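Local coordinates for PA0833-PD protein (Pseudomonas aeruginosa PAO1, PDB 6JFW) that probably binds peptidoglycan through its periplasmic OmpA C-like domain and so links the outer membrane to the cell wall, at residues N34-T39 against Q91-Y96; N54-F59 against Q100-T105. All coordinates share one frame; numbering follows the deposited sequence.

Contact 1 of 2, residues N34-T39 against Q91-Y96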
loop_
_atom_site.group_PDB
_atom_site.type_symbol
_atom_site.label_atom_id
_atom_site.label_comp_id
_atom_site.label_asym_id
_atom_site.label_seq_id
_atom_site.Cartn_x
_atom_site.Cartn_y
_atom_site.Cartn_z
ATOM N N ASN A 34 3.599 -9.892 3.531
ATOM C CA ASN A 34 4.132 -10.676 4.641
ATOM C C ASN A 34 4.442 -9.836 5.873
ATOM O O ASN A 34 4.616 -10.398 6.960
ATOM C CB ASN A 34 5.395 -11.421 4.205
ATOM C CG ASN A 34 6.578 -10.495 4.009
ATOM O OD1 ASN A 34 6.484 -9.486 3.310
ATOM N ND2 ASN A 34 7.700 -10.829 4.637
ATOM N N ILE A 35 4.530 -8.514 5.739
ATOM C CA ILE A 35 4.783 -7.644 6.884
ATOM C C ILE A 35 3.617 -6.719 7.188
ATOM O O ILE A 35 3.582 -6.135 8.284
ATOM C CB ILE A 35 6.074 -6.819 6.693
ATOM C CG1 ILE A 35 5.895 -5.792 5.578
ATOM C CG2 ILE A 35 7.249 -7.725 6.375
ATOM C CD1 ILE A 35 5.768 -4.392 6.076
ATOM N N THR A 36 2.670 -6.561 6.266
ATOM C CA THR A 36 1.522 -5.692 6.482
ATOM C C THR A 36 0.369 -6.424 7.154
ATOM O O THR A 36 -0.331 -5.847 7.993
ATOM C CB THR A 36 1.050 -5.102 5.149
ATOM O OG1 THR A 36 2.145 -4.437 4.508
ATOM C CG2 THR A 36 -0.083 -4.109 5.367
ATOM N N PHE A 37 0.169 -7.692 6.814
ATOM C CA PHE A 37 -0.985 -8.442 7.271
ATOM C C PHE A 37 -0.549 -9.658 8.071
ATOM O O PHE A 37 0.514 -10.239 7.831
ATOM C CB PHE A 37 -1.852 -8.873 6.087
ATOM C CG PHE A 37 -2.387 -7.720 5.303
ATOM C CD1 PHE A 37 -3.419 -6.954 5.813
ATOM C CD2 PHE A 37 -1.839 -7.375 4.078
ATOM C CE1 PHE A 37 -3.911 -5.876 5.113
ATOM C CE2 PHE A 37 -2.328 -6.294 3.371
ATOM C CZ PHE A 37 -3.364 -5.543 3.892
ATOM N N ALA A 38 -1.419 -10.091 8.952
ATOM C CA ALA A 38 -1.217 -11.289 9.711
ATOM C C ALA A 38 -1.723 -12.477 8.852
ATOM O O ALA A 38 -2.849 -12.528 8.460
ATOM C CB ALA A 38 -1.986 -11.199 10.999
ATOM N N THR A 39 -0.857 -13.409 8.550
ATOM C CA THR A 39 -1.228 -14.574 7.744
ATOM C C THR A 39 -1.818 -14.211 6.383
ATOM O O THR A 39 -1.343 -13.334 5.717
ATOM C CB THR A 39 -2.076 -15.628 8.551
ATOM O OG1 THR A 39 -2.181 -16.828 7.820
ATOM C CG2 THR A 39 -3.450 -15.164 8.877
ATOM N N GLN A 91 -8.988 -2.288 1.614
ATOM C CA GLN A 91 -9.985 -1.739 2.531
ATOM C C GLN A 91 -9.411 -1.556 3.929
ATOM O O GLN A 91 -9.611 -0.515 4.567
ATOM C CB GLN A 91 -11.211 -2.658 2.577
ATOM C CG GLN A 91 -12.071 -2.526 3.841
ATOM C CD GLN A 91 -11.707 -3.527 4.937
ATOM O OE1 GLN A 91 -11.362 -4.677 4.659
ATOM N NE2 GLN A 91 -11.791 -3.089 6.189
ATOM N N SER A 92 -8.704 -2.573 4.428
ATOM C CA SER A 92 -8.196 -2.529 5.794
ATOM C C SER A 92 -7.193 -1.400 5.977
ATOM O O SER A 92 -7.233 -0.680 6.982
ATOM C CB SER A 92 -7.552 -3.867 6.151
ATOM O OG SER A 92 -8.520 -4.897 6.231
ATOM N N VAL A 93 -6.279 -1.239 5.020
ATOM C CA VAL A 93 -5.288 -0.172 5.099
ATOM C C VAL A 93 -5.973 1.189 5.069
ATOM O O VAL A 93 -5.661 2.082 5.867
ATOM C CB VAL A 93 -4.262 -0.316 3.960
ATOM C CG1 VAL A 93 -3.322 0.878 3.930
ATOM C CG2 VAL A 93 -3.484 -1.615 4.114
ATOM N N ALA A 94 -6.929 1.359 4.152
ATOM C CA ALA A 94 -7.654 2.622 4.056
ATOM C C ALA A 94 -8.452 2.903 5.321
ATOM O O ALA A 94 -8.485 4.041 5.803
ATOM C CB ALA A 94 -8.578 2.604 2.842
ATOM N N GLY A 95 -9.113 1.879 5.866
ATOM C CA GLY A 95 -9.862 2.069 7.098
ATOM C C GLY A 95 -8.977 2.487 8.256
ATOM O O GLY A 95 -9.361 3.331 9.070
ATOM N N TYR A 96 -7.778 1.906 8.343
ATOM C CA TYR A 96 -6.844 2.296 9.394
ATOM C C TYR A 96 -6.414 3.748 9.229
ATOM O O TYR A 96 -6.434 4.527 10.188
ATOM C CB TYR A 96 -5.624 1.373 9.387
ATOM C CG TYR A 96 -4.715 1.568 10.581
ATOM C CD1 TYR A 96 -3.727 2.546 10.577
ATOM C CD2 TYR A 96 -4.847 0.775 11.713
ATOM C CE1 TYR A 96 -2.901 2.731 11.668
ATOM C CE2 TYR A 96 -4.023 0.952 12.809
ATOM C CZ TYR A 96 -3.051 1.930 12.780
ATOM O OH TYR A 96 -2.229 2.109 13.867
#
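Phe37 and Val93 meet in the core of an OmpA C-like domain, where a short helix after strand 26-32 faces the long helix 79-99. Phe37 comes after the short helix, where the backbone leaves helical angles. Its CG lies beside the backbone N and anti to the carbonyl carbon (chi1 -61°), and this carries the ring across to helix 79-99. The ring tip does the touching: Phe37 CZ lies 3.9 Å from Val93 CG2. The methyl comes in obliquely, and the two side chains cross at about a right angle. With CG1 anti to the backbone N (chi1 173°), Val93 CG2 lies beside that N, anti to the carbonyl carbon, and is the branch that meets the ring. Ser92 comes to the ring edge, near its plane, with its CB 4.3 Å from Phe37 CE1. The Ser92 hydroxyl is hydrogen-bonded to Ala42 O. Within 34-39, Thr36 CG2 lies 3.7 Å above the plane of the Phe37 ring, offset toward the rim. Thr36 OG1 is tied back to Pro32 O. Met31 of strand 26-32 touches both Thr36 and Val93. No hydrogen bond joins the segments. The same methyl closes the contact, with Thr36 CG2 4.4 Å from Val93 CG2.

Contact 2 of 2, residues N54-F59 against Q100-T105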
loop_
_atom_site.group_PDB
_atom_site.type_symbol
_atom_site.label_atom_id
_atom_site.label_comp_id
_atom_site.label_asym_id
_atom_site.label_seq_id
_atom_site.Cartn_x
_atom_site.Cartn_y
_atom_site.Cartn_z
ATOM N N ASN A 54 2.846 6.560 11.031
ATOM C CA ASN A 54 3.738 7.535 10.413
ATOM C C ASN A 54 3.243 7.937 9.031
ATOM O O ASN A 54 3.298 9.118 8.663
ATOM C CB ASN A 54 5.156 6.970 10.331
ATOM C CG ASN A 54 5.915 7.117 11.632
ATOM O OD1 ASN A 54 6.221 8.230 12.060
ATOM N ND2 ASN A 54 6.230 5.994 12.268
ATOM N N LEU A 55 2.759 6.969 8.247
ATOM C CA LEU A 55 2.214 7.282 6.931
ATOM C C LEU A 55 1.039 8.244 7.033
ATOM O O LEU A 55 0.944 9.205 6.262
ATOM C CB LEU A 55 1.789 5.999 6.217
ATOM C CG LEU A 55 2.886 5.176 5.544
ATOM C CD1 LEU A 55 2.301 3.941 4.878
ATOM C CD2 LEU A 55 3.622 6.027 4.532
ATOM N N ALA A 56 0.130 7.998 7.982
ATOM C CA ALA A 56 -1.028 8.873 8.140
ATOM C C ALA A 56 -0.606 10.297 8.473
ATOM O O ALA A 56 -1.193 11.261 7.967
ATOM C CB ALA A 56 -1.959 8.321 9.220
ATOM N N ASN A 57 0.416 10.452 9.320
ATOM C CA ASN A 57 0.899 11.788 9.654
ATOM C C ASN A 57 1.476 12.485 8.430
ATOM O O ASN A 57 1.263 13.688 8.234
ATOM C CB ASN A 57 1.939 11.708 10.772
ATOM C CG ASN A 57 1.336 11.296 12.098
ATOM O OD1 ASN A 57 0.131 11.431 12.312
ATOM N ND2 ASN A 57 2.171 10.791 12.998
ATOM N N SER A 58 2.207 11.747 7.593
ATOM C CA SER A 58 2.751 12.331 6.371
ATOM C C SER A 58 1.636 12.776 5.432
ATOM O O SER A 58 1.654 13.900 4.918
ATOM C CB SER A 58 3.669 11.328 5.674
ATOM O OG SER A 58 4.145 11.850 4.445
ATOM N N PHE A 59 0.652 11.900 5.197
ATOM C CA PHE A 59 -0.456 12.246 4.312
ATOM C C PHE A 59 -1.207 13.470 4.823
ATOM O O PHE A 59 -1.600 14.341 4.037
ATOM C CB PHE A 59 -1.424 11.066 4.172
ATOM C CG PHE A 59 -0.796 9.797 3.648
ATOM C CD1 PHE A 59 0.410 9.813 2.964
ATOM C CD2 PHE A 59 -1.437 8.583 3.834
ATOM C CE1 PHE A 59 0.968 8.636 2.488
ATOM C CE2 PHE A 59 -0.887 7.407 3.361
ATOM C CZ PHE A 59 0.317 7.433 2.687
ATOM N N GLN A 100 -6.982 7.097 11.710
ATOM C CA GLN A 100 -5.907 7.950 12.200
ATOM C C GLN A 100 -6.094 9.418 11.839
ATOM O O GLN A 100 -5.268 10.244 12.238
ATOM C CB GLN A 100 -4.560 7.455 11.668
ATOM C CG GLN A 100 -4.129 6.123 12.251
ATOM C CD GLN A 100 -3.884 6.199 13.745
ATOM O OE1 GLN A 100 -2.892 6.774 14.194
ATOM N NE2 GLN A 100 -4.793 5.626 14.525
ATOM N N GLY A 101 -7.143 9.768 11.100
ATOM C CA GLY A 101 -7.441 11.157 10.818
ATOM C C GLY A 101 -7.201 11.604 9.394
ATOM O O GLY A 101 -7.371 12.794 9.105
ATOM N N VAL A 102 -6.804 10.706 8.494
ATOM C CA VAL A 102 -6.687 11.072 7.089
ATOM C C VAL A 102 -8.081 11.268 6.511
ATOM O O VAL A 102 -8.968 10.424 6.694
ATOM C CB VAL A 102 -5.899 10.004 6.315
ATOM C CG1 VAL A 102 -5.852 10.355 4.842
ATOM C CG2 VAL A 102 -4.490 9.875 6.872
ATOM N N ASP A 103 -8.285 12.393 5.825
ATOM C CA ASP A 103 -9.580 12.701 5.228
ATOM C C ASP A 103 -9.985 11.599 4.256
ATOM O O ASP A 103 -9.270 11.319 3.290
ATOM C CB ASP A 103 -9.513 14.053 4.514
ATOM C CG ASP A 103 -10.886 14.598 4.137
ATOM O OD1 ASP A 103 -11.825 13.802 3.922
ATOM O OD2 ASP A 103 -11.024 15.837 4.050
ATOM N N GLY A 104 -11.137 10.976 4.518
ATOM C CA GLY A 104 -11.587 9.882 3.673
ATOM C C GLY A 104 -11.815 10.290 2.232
ATOM O O GLY A 104 -11.682 9.467 1.322
ATOM N N THR A 105 -12.151 11.561 2.001
ATOM C CA THR A 105 -12.379 12.077 0.657
ATOM C C THR A 105 -11.096 12.152 -0.169
ATOM O O THR A 105 -11.172 12.270 -1.395
ATOM C CB THR A 105 -13.065 13.451 0.762
ATOM O OG1 THR A 105 -14.351 13.285 1.371
ATOM C CG2 THR A 105 -13.263 14.111 -0.601
#
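Ala56 of helix 49-61 packs against Gln100 and Val102, at the turn that ends helix 79-99 and leads to strand 107-111. The turn is a Schellman motif. Gly101 has a positive phi of 109°, and two hydrogen bonds run back from the turn into the last turn of the helix. The chain reverses there and brings Val102 back to helix 49-61.

Val102 can be followed outward from its backbone. Its CB points toward the helix and divides into two methyls. CG1, anti to the backbone N (chi1 177°), makes no contact with 54-59, and CG2, anti to the carbonyl carbon, makes the contact. Val102 CG2 lies 3.8 Å from Ala56 CB and 3.7 Å from Ala56 O, so one methyl packs on both the side chain and the backbone of the same residue. Val102 CG2 also lies 4.3 Å from Phe59 CB, one helical turn further on. It sits at the edge of the Phe59 ring, near the ring plane. Leu55 O lies over one face of that Phe59 ring, 3.2 Å above the plane and offset toward the rim.

Gln100 adds a second apolar touch on the alanine methyl: Gln100 CB is 3.7 Å from Ala56 CB. Leu97 of helix 79-99 touches both Ala56 and Phe59, and Val135 and Leu137 of strand 132-139 also pack on the phenylalanine. The side-chain touches are apolar, and no hydrogen bond joins the segments.

Beyond Val102 the chain enters a short 3-10 segment through an Asx turn. Asp103 OD1 accepts from Thr105 N at 3.0 Å, and the donor sits above the carboxylate plane, 39° out of it.

Overall arrangement
Both contacts pack parts of the chain against helix 79-99 or the turn that follows it. Contact 1 uses the body of that helix, and contact 2 uses the turn after its end. Their centres lie about 15 Å apart, and their segments do not otherwise touch each other. The segments alternate along the chain: 34-39, 54-59, 91-96, 100-105. Contact 1 is deeper, about 9 Å from the chain centre to its own centre, against about 13 Å for contact 2. Asn53, just before 54-59, accepts from Tyr96 OH of 91-96 and so gives a polar tie between the two regions. Both are internal packing of the domain that probably carries the peptidoglycan pocket; neither is known to line it.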